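Local coordinates for antifungal protein GAFP-1 (Gastrodia elata, PDB 1XD5), which probably binds mannose as a monomeric bulb-type lectin of an orchid and acts as an antifungal protein, at residues A[94-97]-A[98-102]; A[32-36]-A[37-41]. All coordinates share one frame; numbering follows the deposited sequence.

Overall arrangement
Interactions 1 and 2 occupy equivalent places in two different four-stranded antiparallel sheets of the bulb-type lectin domain: each turns the chain from the third strand (93-96 or 31-35) into the outermost fourth (102-105 or 38-42). Their centres lie 23 Å apart, and their nearest atoms about 8 Å. Both pair a valine and a tyrosine of the inner strand with an alanine of the outer one. Their turns differ. Interaction 1, partly buried, is closed by one aspartate that accepts several hydrogen bonds. Interaction 2, a surface contact, has a tight two-residue turn held by backbone bonds, with Asp35 paired to Arg91 and Arg38 to a sulfate ion.

Interaction 1: A[94-97]-A[98-102]; sequences VIYD and NSNNA
Asp97 folds its carboxylate back over the loop that follows it, taking bonds from Ser99 and Asn101. Its CG sits between its own backbone N and carbonyl carbon (chi1 62°), which points both oxygens into the bend. OD1 accepts two backbone N-H groups from opposite faces of the carboxylate plane: Ser99 N at 2.8 Å, closing an Asx turn, and Asn101 N at 3.1 Å. Asp97 OD2 offers its syn lone pair to Asn101 ND2 at 3.2 Å and itself lies in the Asn101 amide plane, although the carboxylate and amide planes stand 77° apart. The backbone adds Asp97 N to Asn101 O at 3.1 Å. A water links the two sides, donating to Asp97 O and accepting from Asn100 N; Asn98 N is buried without a partner. This loop joins strands 93-96 and 102-105 just after the family's QxDxNxVxY mannose-binding signature, which supplies Val94 and Tyr96 as well as Gln88, the hydrogen-bond partner of Tyr96 OH. Val94 CG1 lies over one face of the Tyr96 ring, near its rim, and meets Ala102 CB at 3.5 Å, while Tyr96 CE1 approaches the same methyl at 3.9 Å. Tyr96 and Ala102 form an antiparallel non-hydrogen-bonded pair.

Interaction 2: A[32-36]-A[37-41]; sequences VLYDN and NRAVW. With SO4 (sulfate ion), chain F.
Leu33 faces two residues of the opposing strand at once, Val40 and Trp41, which together form a beta bulge. Its O accepts Val40 N at 2.8 Å, nearly along the C=O axis, whereas its N donates to Trp41 O, one residue further on. Beside these bonds Leu33 CD2 touches Val40 CG2, the two side chains crossing at a slant, and the CB atoms of Leu33 and Trp41 meet at 3.9 Å. At the other end of the hairpin Asp35 and Arg38 are a hydrogen-bonded pair around a type I' turn: Asp35 N reaches Arg38 O at 2.7 Å, and the return bond, Arg38 N to Asp35 O at 3.1 Å, arrives from above the carbonyl plane.

Arg38 runs out extended and then bends at chi3 (57°), bringing its guanidinium alongside the Asp35 carboxylate with the two planes 46° apart. Asp35 OD2 has its stronger salt bridge with Arg91, and that to Arg38 NH2 is long, at 3.9 Å. A sulfate, probably from the crystallisation liquor, sits at the Arg38 guanidinium edge: Arg38 NH1 donates to sulfate O3 at 2.8 Å and Arg38 NH2 to O4 at 2.9 Å, both almost straight. Arg91 also binds this ion, and Val40 CG1 lies over one face of the Arg38 guanidinium, toward its rim. Arg38 NE donates to a water that in turn donates to Asp35 O.

On the other side of the hairpin Ala39 CB touches both Val32 CG1 and Tyr34 CE1, and that valine methyl lies over one face of the tyrosine ring, near its rim. Tyr34 OH is hydrogen-bonded to Gln26; in sequence Gln26, Val32 and Tyr34 match the QxDxNxVxY signature that forms a mannose pocket in monocot lectins, consistent with such a site here.

Interaction 1: A[94-97]-A[98-102]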
loop_
_atom_site.group_PDB
_atom_site.type_symbol
_atom_site.label_atom_id
_atom_site.label_comp_id
_atom_site.label_asym_id
_atom_site.label_seq_id
_atom_site.Cartn_x
_atom_site.Cartn_y
_atom_site.Cartn_z
ATOM N N VAL A 94 7.100 0.506 2.089
ATOM C CA VAL A 94 7.877 -0.701 1.795
ATOM C C VAL A 94 7.132 -1.951 2.260
ATOM O O VAL A 94 6.473 -1.931 3.286
ATOM C CB VAL A 94 9.267 -0.648 2.480
ATOM C CG1 VAL A 94 10.183 -1.803 2.021
ATOM C CG2 VAL A 94 9.953 0.714 2.249
ATOM N N ILE A 95 7.239 -3.036 1.494
ATOM C CA ILE A 95 6.822 -4.350 1.982
ATOM C C ILE A 95 8.072 -5.105 2.428
ATOM O O ILE A 95 9.045 -5.207 1.667
ATOM C CB ILE A 95 6.074 -5.169 0.897
ATOM C CG1 ILE A 95 4.855 -4.404 0.376
ATOM C CG2 ILE A 95 5.653 -6.548 1.462
ATOM C CD1 ILE A 95 4.179 -5.032 -0.843
ATOM N N TYR A 96 8.035 -5.632 3.650
ATOM C CA TYR A 96 9.129 -6.428 4.190
ATOM C C TYR A 96 8.702 -7.866 4.431
ATOM O O TYR A 96 7.527 -8.147 4.692
ATOM C CB TYR A 96 9.622 -5.845 5.523
ATOM C CG TYR A 96 10.397 -4.561 5.371
ATOM C CD1 TYR A 96 11.732 -4.575 4.964
ATOM C CD2 TYR A 96 9.792 -3.332 5.629
ATOM C CE1 TYR A 96 12.451 -3.401 4.815
ATOM C CE2 TYR A 96 10.496 -2.143 5.486
ATOM C CZ TYR A 96 11.825 -2.184 5.078
ATOM O OH TYR A 96 12.520 -1.023 4.906
ATOM N N ASP A 97 9.666 -8.776 4.366
ATOM C CA ASP A 97 9.451 -10.099 4.936
ATOM C C ASP A 97 9.771 -10.042 6.420
ATOM O O ASP A 97 9.852 -8.958 6.994
ATOM C CB ASP A 97 10.270 -11.162 4.205
ATOM C CG ASP A 97 11.760 -10.938 4.300
ATOM O OD1 ASP A 97 12.236 -10.149 5.151
ATOM O OD2 ASP A 97 12.537 -11.527 3.533
ATOM N N ASN A 98 9.965 -11.201 7.040
ATOM C CA ASN A 98 10.235 -11.260 8.477
ATOM C C ASN A 98 11.707 -11.058 8.858
ATOM O O ASN A 98 12.065 -11.178 10.035
ATOM C CB ASN A 98 9.687 -12.571 9.078
ATOM C CG ASN A 98 10.247 -13.831 8.400
ATOM O OD1 ASN A 98 9.912 -14.948 8.798
ATOM N ND2 ASN A 98 11.089 -13.657 7.376
ATOM N N SER A 99 12.546 -10.730 7.873
ATOM C CA SER A 99 13.993 -10.693 8.074
ATOM C C SER A 99 14.642 -9.390 7.612
ATOM O O SER A 99 15.814 -9.383 7.242
ATOM C CB SER A 99 14.653 -11.871 7.347
ATOM O OG SER A 99 14.104 -13.099 7.776
ATOM N N ASN A 100 13.874 -8.297 7.633
ATOM C CA ASN A 100 14.357 -6.976 7.217
ATOM C C ASN A 100 14.763 -6.907 5.743
ATOM O O ASN A 100 15.614 -6.099 5.352
ATOM C CB ASN A 100 15.496 -6.479 8.134
ATOM C CG ASN A 100 15.712 -4.970 8.039
ATOM O OD1 ASN A 100 14.755 -4.202 7.958
ATOM N ND2 ASN A 100 16.974 -4.542 8.050
ATOM N N ASN A 101 14.152 -7.757 4.922
ATOM C CA ASN A 101 14.363 -7.702 3.480
ATOM C C ASN A 101 13.180 -7.045 2.791
ATOM O O ASN A 101 12.051 -7.516 2.914
ATOM C CB ASN A 101 14.590 -9.099 2.900
ATOM C CG ASN A 101 15.821 -9.772 3.467
ATOM O OD1 ASN A 101 16.922 -9.228 3.399
ATOM N ND2 ASN A 101 15.638 -10.960 4.035
ATOM N N ALA A 102 13.443 -5.948 2.087
ATOM C CA ALA A 102 12.405 -5.274 1.310
ATOM C C ALA A 102 12.121 -6.071 0.041
ATOM O O ALA A 102 13.058 -6.503 -0.651
ATOM C CB ALA A 102 12.835 -3.857 0.960
HETATM O O HOH W 1 11.344 -7.451 8.797
#

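Interaction 2: A[32-36]-A[37-41]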
loop_
_atom_site.group_PDB
_atom_site.type_symbol
_atom_site.label_atom_id
_atom_site.label_comp_id
_atom_site.label_asym_id
_atom_site.label_seq_id
_atom_site.Cartn_x
_atom_site.Cartn_y
_atom_site.Cartn_z
ATOM N N VAL A 32 -2.861 6.347 -3.072
ATOM C CA VAL A 32 -2.092 7.588 -3.093
ATOM C C VAL A 32 -1.277 7.815 -1.823
ATOM O O VAL A 32 -1.763 7.601 -0.714
ATOM C CB VAL A 32 -3.002 8.834 -3.321
ATOM C CG1 VAL A 32 -2.150 10.100 -3.510
ATOM C CG2 VAL A 32 -3.948 8.632 -4.508
ATOM N N LEU A 33 -0.037 8.262 -2.011
ATOM C CA LEU A 33 0.775 8.764 -0.916
ATOM C C LEU A 33 0.709 10.295 -0.870
ATOM O O LEU A 33 1.082 10.973 -1.837
ATOM C CB LEU A 33 2.227 8.286 -1.062
ATOM C CG LEU A 33 3.199 8.686 0.053
ATOM C CD1 LEU A 33 2.765 8.187 1.427
ATOM C CD2 LEU A 33 4.580 8.195 -0.261
ATOM N N TYR A 34 0.222 10.836 0.247
ATOM C CA TYR A 34 0.235 12.279 0.457
ATOM C C TYR A 34 1.314 12.690 1.434
ATOM O O TYR A 34 1.490 12.068 2.476
ATOM C CB TYR A 34 -1.109 12.773 0.984
ATOM C CG TYR A 34 -2.222 12.622 -0.003
ATOM C CD1 TYR A 34 -2.442 13.588 -0.976
ATOM C CD2 TYR A 34 -3.060 11.503 0.029
ATOM C CE1 TYR A 34 -3.468 13.453 -1.898
ATOM C CE2 TYR A 34 -4.098 11.368 -0.884
ATOM C CZ TYR A 34 -4.288 12.348 -1.850
ATOM O OH TYR A 34 -5.307 12.238 -2.771
ATOM N N ASP A 35 2.011 13.763 1.093
ATOM C CA ASP A 35 3.002 14.355 1.969
ATOM C C ASP A 35 2.421 15.701 2.404
ATOM O O ASP A 35 2.416 16.669 1.629
ATOM C CB ASP A 35 4.318 14.525 1.209
ATOM C CG ASP A 35 5.419 15.153 2.055
ATOM O OD1 ASP A 35 5.132 15.759 3.109
ATOM O OD2 ASP A 35 6.603 15.088 1.728
ATOM N N ASN A 36 1.896 15.744 3.621
ATOM C CA ASN A 36 1.186 16.929 4.098
ATOM C C ASN A 36 0.197 17.472 3.067
ATOM O O ASN A 36 0.290 18.632 2.646
ATOM C CB ASN A 36 2.191 17.984 4.576
ATOM C CG ASN A 36 3.001 17.488 5.756
ATOM O OD1 ASN A 36 4.032 16.833 5.591
ATOM N ND2 ASN A 36 2.505 17.739 6.949
ATOM N N ASN A 37 -0.717 16.589 2.646
ATOM C CA ASN A 37 -1.799 16.873 1.697
ATOM C C ASN A 37 -1.402 17.023 0.223
ATOM O O ASN A 37 -2.253 17.280 -0.624
ATOM C CB ASN A 37 -2.645 18.074 2.153
ATOM C CG ASN A 37 -3.193 17.896 3.559
ATOM O OD1 ASN A 37 -2.458 17.984 4.548
ATOM N ND2 ASN A 37 -4.478 17.637 3.655
ATOM N N ARG A 38 -0.127 16.849 -0.087
ATOM C CA ARG A 38 0.317 16.924 -1.481
ATOM C C ARG A 38 0.604 15.514 -1.991
ATOM O O ARG A 38 1.396 14.782 -1.383
ATOM C CB ARG A 38 1.553 17.820 -1.574
ATOM C CG ARG A 38 2.140 18.049 -2.967
ATOM C CD ARG A 38 3.354 18.992 -2.935
ATOM N NE ARG A 38 4.377 18.452 -2.046
ATOM C CZ ARG A 38 5.372 17.668 -2.431
ATOM N NH1 ARG A 38 5.531 17.341 -3.717
ATOM N NH2 ARG A 38 6.216 17.205 -1.524
ATOM N N ALA A 39 -0.046 15.131 -3.093
ATOM C CA ALA A 39 0.152 13.796 -3.686
ATOM C C ALA A 39 1.561 13.650 -4.254
ATOM O O ALA A 39 1.968 14.440 -5.112
ATOM C CB ALA A 39 -0.890 13.537 -4.793
ATOM N N VAL A 40 2.308 12.651 -3.784
ATOM C CA VAL A 40 3.671 12.439 -4.275
ATOM C C VAL A 40 3.874 11.107 -5.009
ATOM O O VAL A 40 4.924 10.882 -5.636
ATOM C CB VAL A 40 4.756 12.634 -3.159
ATOM C CG1 VAL A 40 4.675 14.051 -2.580
ATOM C CG2 VAL A 40 4.657 11.579 -2.058
ATOM N N TRP A 41 2.866 10.241 -4.928
ATOM C CA TRP A 41 2.908 8.914 -5.530
ATOM C C TRP A 41 1.484 8.421 -5.638
ATOM O O TRP A 41 0.685 8.621 -4.726
ATOM C CB TRP A 41 3.742 7.940 -4.673
ATOM C CG TRP A 41 3.941 6.567 -5.304
ATOM C CD1 TRP A 41 5.040 6.122 -6.008
ATOM C CD2 TRP A 41 3.017 5.466 -5.280
ATOM N NE1 TRP A 41 4.844 4.825 -6.425
ATOM C CE2 TRP A 41 3.611 4.398 -5.994
ATOM C CE3 TRP A 41 1.739 5.275 -4.731
ATOM C CZ2 TRP A 41 2.968 3.154 -6.170
ATOM C CZ3 TRP A 41 1.097 4.044 -4.917
ATOM C CH2 TRP A 41 1.720 3.001 -5.617
HETATM S S SO4 F . 8.769 15.237 -3.725
HETATM O O1 SO4 F . 10.105 15.711 -4.018
HETATM O O2 SO4 F . 8.705 13.806 -3.996
HETATM O O3 SO4 F . 7.807 15.908 -4.587
HETATM O O4 SO4 F . 8.465 15.517 -2.324
HETATM O O HOH W 2 4.384 18.441 0.951
#